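PDB 2YQU: 2-oxoglutarate dehydrogenase E3 component from Thermus thermophilus, which probably catalyses the NAD(+)-dependent reoxidation of dihydrolipoyl groups on partner proteins as an FAD-containing lipoamide dehydrogenase. Local coordinates for residues P285-E288 / H289-R293; A310-A313 / S314-I318. All blocks are in the same frame, centred on the assembly; numbering follows the deposited sequence.

Contact 1 (P285-E288 / H289-R293); sequences PVDE and HLRTR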
ATOM      1  N   PRO A 285      23.317  13.840 -23.862  1.00 18.31           N
ATOM      2  CA  PRO A 285      24.140  13.918 -22.655  1.00 18.91           C
ATOM      3  C   PRO A 285      23.777  15.128 -21.789  1.00 19.33           C
ATOM      4  O   PRO A 285      23.579  16.213 -22.306  1.00 18.55           O
ATOM      5  CB  PRO A 285      25.564  14.047 -23.204  1.00 19.00           C
ATOM      6  CG  PRO A 285      25.490  13.514 -24.588  1.00 18.93           C
ATOM      7  CD  PRO A 285      24.144  13.897 -25.081  1.00 18.63           C
ATOM      8  N   VAL A 286      23.653  14.907 -20.490  1.00 19.95           N
ATOM      9  CA  VAL A 286      23.422  15.984 -19.533  1.00 20.81           C
ATOM     10  C   VAL A 286      24.321  15.817 -18.308  1.00 21.70           C
ATOM     11  O   VAL A 286      24.829  14.727 -18.039  1.00 22.15           O
ATOM     12  CB  VAL A 286      21.939  16.049 -19.092  1.00 20.31           C
ATOM     13  CG1 VAL A 286      21.057  16.470 -20.251  1.00 20.35           C
ATOM     14  CG2 VAL A 286      21.459  14.717 -18.522  1.00 20.79           C
ATOM     15  N   ASP A 287      24.513  16.906 -17.571  1.00 23.32           N
ATOM     16  CA  ASP A 287      25.302  16.885 -16.342  1.00 24.33           C
ATOM     17  C   ASP A 287      24.385  16.619 -15.150  1.00 25.10           C
ATOM     18  O   ASP A 287      23.229  16.244 -15.325  1.00 25.17           O
ATOM     19  CB  ASP A 287      26.132  18.178 -16.190  1.00 24.68           C
ATOM     20  CG  ASP A 287      25.278  19.435 -16.083  1.00 25.43           C
ATOM     21  OD1 ASP A 287      25.775  20.512 -16.479  1.00 26.90           O
ATOM     22  OD2 ASP A 287      24.121  19.451 -15.627  1.00 24.21           O
ATOM     23  N   GLU A 288      24.903  16.786 -13.937  1.00 26.00           N
ATOM     24  CA  GLU A 288      24.141  16.448 -12.735  1.00 26.62           C
ATOM     25  C   GLU A 288      22.985  17.410 -12.435  1.00 25.98           C
ATOM     26  O   GLU A 288      22.141  17.109 -11.597  1.00 26.38           O
ATOM     27  CB  GLU A 288      25.064  16.323 -11.515  1.00 27.36           C
ATOM     28  CG  GLU A 288      25.995  17.502 -11.269  1.00 29.43           C
ATOM     29  CD  GLU A 288      26.752  17.369  -9.958  1.00 32.47           C
ATOM     30  OE1 GLU A 288      28.002  17.491  -9.967  1.00 35.08           O
ATOM     31  OE2 GLU A 288      26.094  17.137  -8.914  1.00 33.75           O
ATOM     32  N   HIS A 289      22.949  18.557 -13.111  1.00 25.12           N
ATOM     33  CA  HIS A 289      21.814  19.477 -13.009  1.00 24.30           C
ATOM     34  C   HIS A 289      20.895  19.424 -14.224  1.00 23.13           C
ATOM     35  O   HIS A 289      20.027  20.278 -14.381  1.00 22.66           O
ATOM     36  CB  HIS A 289      22.326  20.893 -12.800  1.00 24.30           C
ATOM     37  CG  HIS A 289      23.273  21.005 -11.652  1.00 26.11           C
ATOM     38  ND1 HIS A 289      22.873  21.399 -10.395  1.00 28.80           N
ATOM     39  CD2 HIS A 289      24.595  20.737 -11.561  1.00 27.54           C
ATOM     40  CE1 HIS A 289      23.917  21.392  -9.584  1.00 29.13           C
ATOM     41  NE2 HIS A 289      24.972  20.989 -10.266  1.00 28.29           N
ATOM     42  N   LEU A 290      21.100  18.409 -15.063  1.00 21.91           N
ATOM     43  CA  LEU A 290      20.296  18.135 -16.255  1.00 21.23           C
ATOM     44  C   LEU A 290      20.518  19.150 -17.381  1.00 20.57           C
ATOM     45  O   LEU A 290      19.709  19.250 -18.293  1.00 19.86           O
ATOM     46  CB  LEU A 290      18.810  17.992 -15.899  1.00 20.74           C
ATOM     47  CG  LEU A 290      18.576  16.893 -14.858  1.00 21.11           C
ATOM     48  CD1 LEU A 290      17.285  17.102 -14.111  1.00 20.68           C
ATOM     49  CD2 LEU A 290      18.622  15.517 -15.523  1.00 20.54           C
ATOM     50  N   ARG A 291      21.627  19.886 -17.328  1.00 20.25           N
ATOM     51  CA  ARG A 291      21.998  20.778 -18.423  1.00 20.08           C
ATOM     52  C   ARG A 291      22.713  19.991 -19.510  1.00 20.04           C
ATOM     53  O   ARG A 291      23.564  19.147 -19.221  1.00 19.06           O
ATOM     54  CB  ARG A 291      22.962  21.873 -17.957  1.00 20.34           C
ATOM     55  CG  ARG A 291      22.438  22.826 -16.926  1.00 20.44           C
ATOM     56  CD  ARG A 291      23.539  23.736 -16.365  1.00 21.86           C
ATOM     57  NE  ARG A 291      24.526  22.968 -15.606  1.00 23.46           N
ATOM     58  CZ  ARG A 291      25.478  23.495 -14.829  1.00 24.99           C
ATOM     59  NH1 ARG A 291      25.583  24.805 -14.662  1.00 25.53           N
ATOM     60  NH2 ARG A 291      26.325  22.693 -14.200  1.00 25.65           N
ATOM     61  N   THR A 292      22.403  20.303 -20.761  1.00 19.95           N
ATOM     62  CA  THR A 292      23.200  19.826 -21.881  1.00 20.12           C
ATOM     63  C   THR A 292      24.487  20.642 -21.897  1.00 21.16           C
ATOM     64  O   THR A 292      24.725  21.464 -20.995  1.00 20.50           O
ATOM     65  CB  THR A 292      22.458  20.008 -23.225  1.00 20.13           C
ATOM     66  OG1 THR A 292      22.267  21.407 -23.484  1.00 19.04           O
ATOM     67  CG2 THR A 292      21.045  19.425 -23.187  1.00 19.51           C
ATOM     68  N   ARG A 293      25.300  20.442 -22.927  1.00 22.19           N
ATOM     69  CA  ARG A 293      26.539  21.197 -23.066  1.00 23.23           C
ATOM     70  C   ARG A 293      26.279  22.679 -23.382  1.00 23.15           C
ATOM     71  O   ARG A 293      27.168  23.513 -23.206  1.00 23.92           O
ATOM     72  CB  ARG A 293      27.457  20.551 -24.110  1.00 23.66           C
ATOM     73  CG  ARG A 293      27.013  20.697 -25.549  1.00 25.75           C
ATOM     74  CD  ARG A 293      28.040  20.167 -26.537  1.00 28.48           C
ATOM     75  NE  ARG A 293      27.443  19.773 -27.812  1.00 30.44           N
ATOM     76  CZ  ARG A 293      28.004  18.933 -28.683  1.00 32.20           C
ATOM     77  NH1 ARG A 293      27.378  18.652 -29.821  1.00 33.10           N
ATOM     78  NH2 ARG A 293      29.179  18.357 -28.427  1.00 34.20           N
TER
HETATM   79  O   HOH W   1      24.862  17.712 -24.136  1.00 20.08           O
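Asp287 and Arg291 meet across a tight reversal of the chain, with each carboxylate oxygen given a separate task. OD1 of Asp287 receives NE of Arg291 at 2.9 Å on its syn side, in a salt bridge, and NH2 adds a weak bond to the same oxygen. The planes of carboxylate and guanidinium are 61° apart; Asp287 OD1 comes in at the guanidinium edge, tilted 28° from its plane along the NE bond. OD2 serves the backbone: the His289 amide N reaches Asp287 OD2 at 2.9 Å from one face of the carboxylate, and Arg291 N reaches it at 3.1 Å from the opposite face. A chi1 of 62° sets Asp287 CG between the backbone N and the carbonyl carbon, which folds the acid back over the turn toward both amides. With an alanine here, the Arg291 guanidinium would probably be left without its charged mate, and the amides of His289 and Arg291 without their shared acceptor.

Glu288 and His289 point the same way, CG of Glu288 running alongside the imidazole, 3.5 Å from its CD2. Apolar Val286 CG2 touches Leu290 CD2 at 4.2 Å, and Leu290 also packs on helix 310-326. Water joins Pro285 O to Arg293 N.

The turn lies between strands 262-264 and 297-299, with Leu290 backbone-bonded to Ala299. Leu290 N bonds Asp287 O at 3.0 Å, and Asp287 N bonds Arg291 O at 2.9 Å. With Leu290 at positive phi, this is the pattern of a type I beta turn followed by a G1-type bulge, with an Asx turn from Asp287 to His289.

Contact 2 (A310-A313 / S314-I318); sequences AHKA and SEEGI. With FAD (flavin-adenine dinucleotide), chain D; CO3 (carbonate ion), chain C.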
ATOM      1  N   ALA A 310       8.123   7.213 -15.626  1.00 13.68           N
ATOM      2  CA  ALA A 310       7.353   8.444 -15.636  1.00 13.09           C
ATOM      3  C   ALA A 310       7.743   9.350 -14.477  1.00 12.77           C
ATOM      4  O   ALA A 310       8.000  10.522 -14.665  1.00 13.41           O
ATOM      5  CB  ALA A 310       5.878   8.149 -15.601  1.00 13.01           C
ATOM      6  N   HIS A 311       7.809   8.791 -13.281  1.00 12.53           N
ATOM      7  CA  HIS A 311       8.174   9.586 -12.107  1.00 12.32           C
ATOM      8  C   HIS A 311       9.653   9.985 -12.059  1.00 11.81           C
ATOM      9  O   HIS A 311      10.002  10.948 -11.363  1.00 11.47           O
ATOM     10  CB  HIS A 311       7.761   8.871 -10.825  1.00 12.75           C
ATOM     11  CG  HIS A 311       8.264   7.467 -10.711  1.00 13.94           C
ATOM     12  ND1 HIS A 311       7.516   6.375 -11.091  1.00 17.55           N
ATOM     13  CD2 HIS A 311       9.427   6.973 -10.230  1.00 17.14           C
ATOM     14  CE1 HIS A 311       8.194   5.267 -10.840  1.00 16.31           C
ATOM     15  NE2 HIS A 311       9.359   5.603 -10.323  1.00 15.27           N
ATOM     16  N   LYS A 312      10.510   9.256 -12.780  1.00 11.21           N
ATOM     17  CA  LYS A 312      11.898   9.649 -12.966  1.00 11.54           C
ATOM     18  C   LYS A 312      11.879  10.906 -13.816  1.00 11.54           C
ATOM     19  O   LYS A 312      12.523  11.886 -13.484  1.00 11.64           O
ATOM     20  CB  LYS A 312      12.705   8.552 -13.677  1.00 11.71           C
ATOM     21  CG  LYS A 312      14.168   8.870 -13.874  1.00 11.32           C
ATOM     22  CD  LYS A 312      14.432   9.566 -15.183  1.00 12.19           C
ATOM     23  CE  LYS A 312      15.812   9.228 -15.724  1.00 11.84           C
ATOM     24  NZ  LYS A 312      16.076   9.982 -16.986  1.00 12.47           N
ATOM     25  N   ALA A 313      11.114  10.864 -14.899  1.00 12.09           N
ATOM     26  CA  ALA A 313      11.036  12.007 -15.816  1.00 12.24           C
ATOM     27  C   ALA A 313      10.522  13.252 -15.102  1.00 12.54           C
ATOM     28  O   ALA A 313      11.088  14.337 -15.264  1.00 13.22           O
ATOM     29  CB  ALA A 313      10.145  11.689 -16.995  1.00 12.10           C
ATOM     30  N   SER A 314       9.452  13.101 -14.320  1.00 12.59           N
ATOM     31  CA  SER A 314       8.827  14.224 -13.633  1.00 12.75           C
ATOM     32  C   SER A 314       9.752  14.803 -12.567  1.00 13.69           C
ATOM     33  O   SER A 314       9.851  16.009 -12.427  1.00 13.89           O
ATOM     34  CB  SER A 314       7.476  13.819 -13.031  1.00 13.00           C
ATOM     35  OG  SER A 314       7.628  12.792 -12.060  0.50  9.93           O
ATOM     36  N   GLU A 315      10.443  13.948 -11.820  1.00 14.03           N
ATOM     37  CA  GLU A 315      11.365  14.442 -10.806  1.00 14.97           C
ATOM     38  C   GLU A 315      12.515  15.215 -11.430  1.00 14.28           C
ATOM     39  O   GLU A 315      12.992  16.189 -10.853  1.00 14.16           O
ATOM     40  CB  GLU A 315      11.892  13.299  -9.936  1.00 15.75           C
ATOM     41  CG  GLU A 315      10.835  12.710  -9.010  1.00 19.37           C
ATOM     42  CD  GLU A 315      10.514  13.589  -7.814  1.00 23.46           C
ATOM     43  OE1 GLU A 315      10.559  14.827  -7.937  1.00 25.95           O
ATOM     44  OE2 GLU A 315      10.199  13.034  -6.739  1.00 28.38           O
ATOM     45  N   GLU A 316      12.939  14.790 -12.621  1.00 13.79           N
ATOM     46  CA  GLU A 316      14.003  15.468 -13.350  1.00 13.86           C
ATOM     47  C   GLU A 316      13.497  16.808 -13.875  1.00 13.97           C
ATOM     48  O   GLU A 316      14.235  17.785 -13.888  1.00 14.21           O
ATOM     49  CB  GLU A 316      14.536  14.593 -14.488  1.00 13.34           C
ATOM     50  CG  GLU A 316      15.541  13.561 -14.019  1.00 14.21           C
ATOM     51  CD  GLU A 316      16.056  12.652 -15.108  1.00 13.70           C
ATOM     52  OE1 GLU A 316      15.423  12.555 -16.175  1.00 14.69           O
ATOM     53  OE2 GLU A 316      17.099  12.006 -14.879  1.00 14.20           O
ATOM     54  N   GLY A 317      12.234  16.845 -14.284  1.00 14.31           N
ATOM     55  CA  GLY A 317      11.588  18.073 -14.709  1.00 14.63           C
ATOM     56  C   GLY A 317      11.565  19.101 -13.582  1.00 14.90           C
ATOM     57  O   GLY A 317      11.903  20.268 -13.797  1.00 15.33           O
ATOM     58  N   ILE A 318      11.202  18.655 -12.381  1.00 14.85           N
ATOM     59  CA  ILE A 318      11.170  19.522 -11.201  1.00 15.35           C
ATOM     60  C   ILE A 318      12.568  20.075 -10.912  1.00 15.63           C
ATOM     61  O   ILE A 318      12.735  21.290 -10.701  1.00 15.31           O
ATOM     62  CB  ILE A 318      10.636  18.749  -9.957  1.00 15.86           C
ATOM     63  CG1 ILE A 318       9.166  18.339 -10.140  1.00 17.06           C
ATOM     64  CG2 ILE A 318      10.815  19.586  -8.682  1.00 15.51           C
ATOM     65  CD1 ILE A 318       8.205  19.451 -10.266  1.00 19.30           C
TER
HETATM   66  PA  FAD D1601       7.044  11.031 -22.990  1.00 14.89           P
HETATM   67  O1A FAD D1601       7.278  10.029 -24.057  1.00 14.95           O
HETATM   68  O2A FAD D1601       5.985  10.594 -21.969  1.00 16.29           O
HETATM   69  O5B FAD D1601       6.662  12.430 -23.668  1.00 16.44           O
HETATM   70  C5B FAD D1601       7.386  12.885 -24.784  1.00 15.84           C
HETATM   71  C4B FAD D1601       6.440  13.725 -25.616  1.00 16.54           C
HETATM   72  O4B FAD D1601       7.215  14.515 -26.495  1.00 15.82           O
HETATM   73  C3B FAD D1601       5.505  12.886 -26.482  1.00 16.43           C
HETATM   74  O3B FAD D1601       4.161  13.195 -26.187  1.00 18.40           O
HETATM   75  C2B FAD D1601       5.852  13.273 -27.906  1.00 17.07           C
HETATM   76  O2B FAD D1601       4.707  13.369 -28.723  1.00 17.80           O
HETATM   77  C1B FAD D1601       6.536  14.619 -27.726  1.00 16.43           C
HETATM   78  N9A FAD D1601       7.543  15.002 -28.721  1.00 15.67           N
HETATM   79  C8A FAD D1601       8.665  14.314 -29.107  1.00 16.35           C
HETATM   80  N7A FAD D1601       9.344  15.058 -29.999  1.00 15.77           N
HETATM   81  C5A FAD D1601       8.669  16.216 -30.190  1.00 15.76           C
HETATM   82  C6A FAD D1601       8.903  17.330 -30.990  1.00 16.54           C
HETATM   83  N6A FAD D1601      10.035  17.498 -31.669  1.00 17.13           N
HETATM   84  N1A FAD D1601       7.998  18.358 -30.936  1.00 16.57           N
HETATM   85  C2A FAD D1601       6.885  18.327 -30.133  1.00 17.84           C
HETATM   86  N3A FAD D1601       6.665  17.223 -29.337  1.00 17.71           N
HETATM   87  C4A FAD D1601       7.541  16.193 -29.385  1.00 17.23           C
HETATM   88  N1  FAD D1601       6.491   4.290 -16.616  1.00 13.87           N
HETATM   89  C2  FAD D1601       6.243   4.234 -15.262  1.00 15.26           C
HETATM   90  O2  FAD D1601       6.896   4.913 -14.464  1.00 15.30           O
HETATM   91  N3  FAD D1601       5.255   3.408 -14.787  1.00 14.21           N
HETATM   92  C4  FAD D1601       4.517   2.629 -15.650  1.00 14.06           C
HETATM   93  O4  FAD D1601       3.532   2.075 -15.193  1.00 14.73           O
HETATM   94  C4X FAD D1601       4.749   2.677 -17.024  1.00 14.85           C
HETATM   95  N5  FAD D1601       4.009   1.898 -17.899  1.00 15.70           N
HETATM   96  C5X FAD D1601       4.269   1.977 -19.266  1.00 16.28           C
HETATM   97  C6  FAD D1601       3.522   1.189 -20.145  1.00 14.37           C
HETATM   98  C7  FAD D1601       3.769   1.252 -21.524  1.00 15.29           C
HETATM   99  C7M FAD D1601       2.876   0.468 -22.449  1.00 13.13           C
HETATM  100  C8  FAD D1601       4.754   2.102 -22.017  1.00 15.42           C
HETATM  101  C8M FAD D1601       4.832   2.434 -23.485  1.00 15.38           C
HETATM  102  C9  FAD D1601       5.501   2.886 -21.135  1.00 16.03           C
HETATM  103  C9A FAD D1601       5.269   2.821 -19.756  1.00 15.87           C
HETATM  104  N10 FAD D1601       6.021   3.591 -18.865  1.00 15.97           N
HETATM  105  C10 FAD D1601       5.751   3.516 -17.506  1.00 13.75           C
HETATM  106  C1' FAD D1601       7.193   4.429 -19.308  1.00 16.19           C
HETATM  107  C2' FAD D1601       6.726   5.883 -19.416  1.00 16.14           C
HETATM  108  O2' FAD D1601       5.660   5.998 -20.346  1.00 15.73           O
HETATM  109  C3' FAD D1601       7.868   6.833 -19.766  1.00 16.03           C
HETATM  110  O3' FAD D1601       8.949   6.624 -18.877  1.00 13.27           O
HETATM  111  C4' FAD D1601       7.425   8.286 -19.645  1.00 14.91           C
HETATM  112  O4' FAD D1601       6.337   8.542 -20.500  1.00 15.50           O
HETATM  113  C5' FAD D1601       8.595   9.233 -19.938  1.00 15.94           C
HETATM  114  O5' FAD D1601       8.157  10.573 -19.903  1.00 15.96           O
HETATM  115  P   FAD D1601       8.866  11.689 -20.817  1.00 14.53           P
HETATM  116  O1P FAD D1601       8.278  13.024 -20.495  1.00 15.86           O
HETATM  117  O2P FAD D1601      10.378  11.590 -20.737  1.00 16.19           O
HETATM  118  O3P FAD D1601       8.492  11.324 -22.344  1.00 15.22           O
HETATM  119  C   CO3 C1502       4.391  11.785 -12.523  1.00 33.43           C
HETATM  120  O1  CO3 C1502       3.431  12.673 -12.611  1.00 33.43           O
HETATM  121  O2  CO3 C1502       4.654  11.019 -13.536  1.00 33.85           O
HETATM  122  O3  CO3 C1502       5.103  11.649 -11.436  1.00 32.74           O
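Ser314 turns both its amide and its hydroxyl toward the first turn of the helix. Its N bonds Ala310 O at 3.0 Å, in the carbonyl plane. The hydroxyl OG lies 3.1 Å from His311 O and 2.8 Å from O3 of a carbonate ion, probably brought by the crystallisation liquor; its single proton could serve either oxygen. A chi1 of 62° holds OG between the backbone N and the carbonyl carbon, where both acceptors can be met.

Ala310 carries the contact to the flavin: its amide N gives FAD O2 a 2.9 Å hydrogen bond at an N-H...O angle of 152°. Because this amide belongs to the first turn, the helix presents its N-terminal end to the flavin C2 carbonyl, which would be expected to favour negative charge there. His311 sets ND1 3.7 Å from the same FAD O2, at an oblique angle to the ring, and its NE2 is tied to Pro337 O.

On another side of the helix, Lys312 crosses Glu316, one turn on. Lys312 NZ meets Glu316 OE1 at 2.8 Å, on the syn side but 26° out of the carboxylate plane, while the bond to OE2 is weak. The lysine chain is bent about CB-CG (chi2), bringing its CD within 3.3 Å of Glu316 OE1, and again about CG-CD (chi3). This buried pair is bound outward as well: Lys312 NZ to the carbonyls of Gly301 and Arg305, Glu316 to Tyr333, Arg305 and the Gly301 amide.

Helix 310-326 comes after strand 297-299 in the chain, the outermost strand on one side of the parallel sheet, and lies against helix 11-22 through Ala310 on Pro11 and Ser314 on Val15, while Ala310 also packs on His434 of the second subunit.

The two contacts follow one another along the chain within the same FAD-binding region, with strand 297-299 between them; their centres are about 14 Å apart, and they touch where Leu290 CD1 packs 3.1 Å from Glu316 O. Contact 1 is a loop only partly buried, its centre about 22 Å from the centre of the chain, whereas contact 2 is buried, its centre about 12 Å from it. The loop bonds to the strand through Leu290 and Ala299. Each holds an acid-base pair four residues apart, yet the acid of 287-291 spends an oxygen on turn amides, while Glu316, besides taking Lys312 NZ, is also bound by residues outside the helix turn. Only contact 2 reaches the flavin and the second subunit.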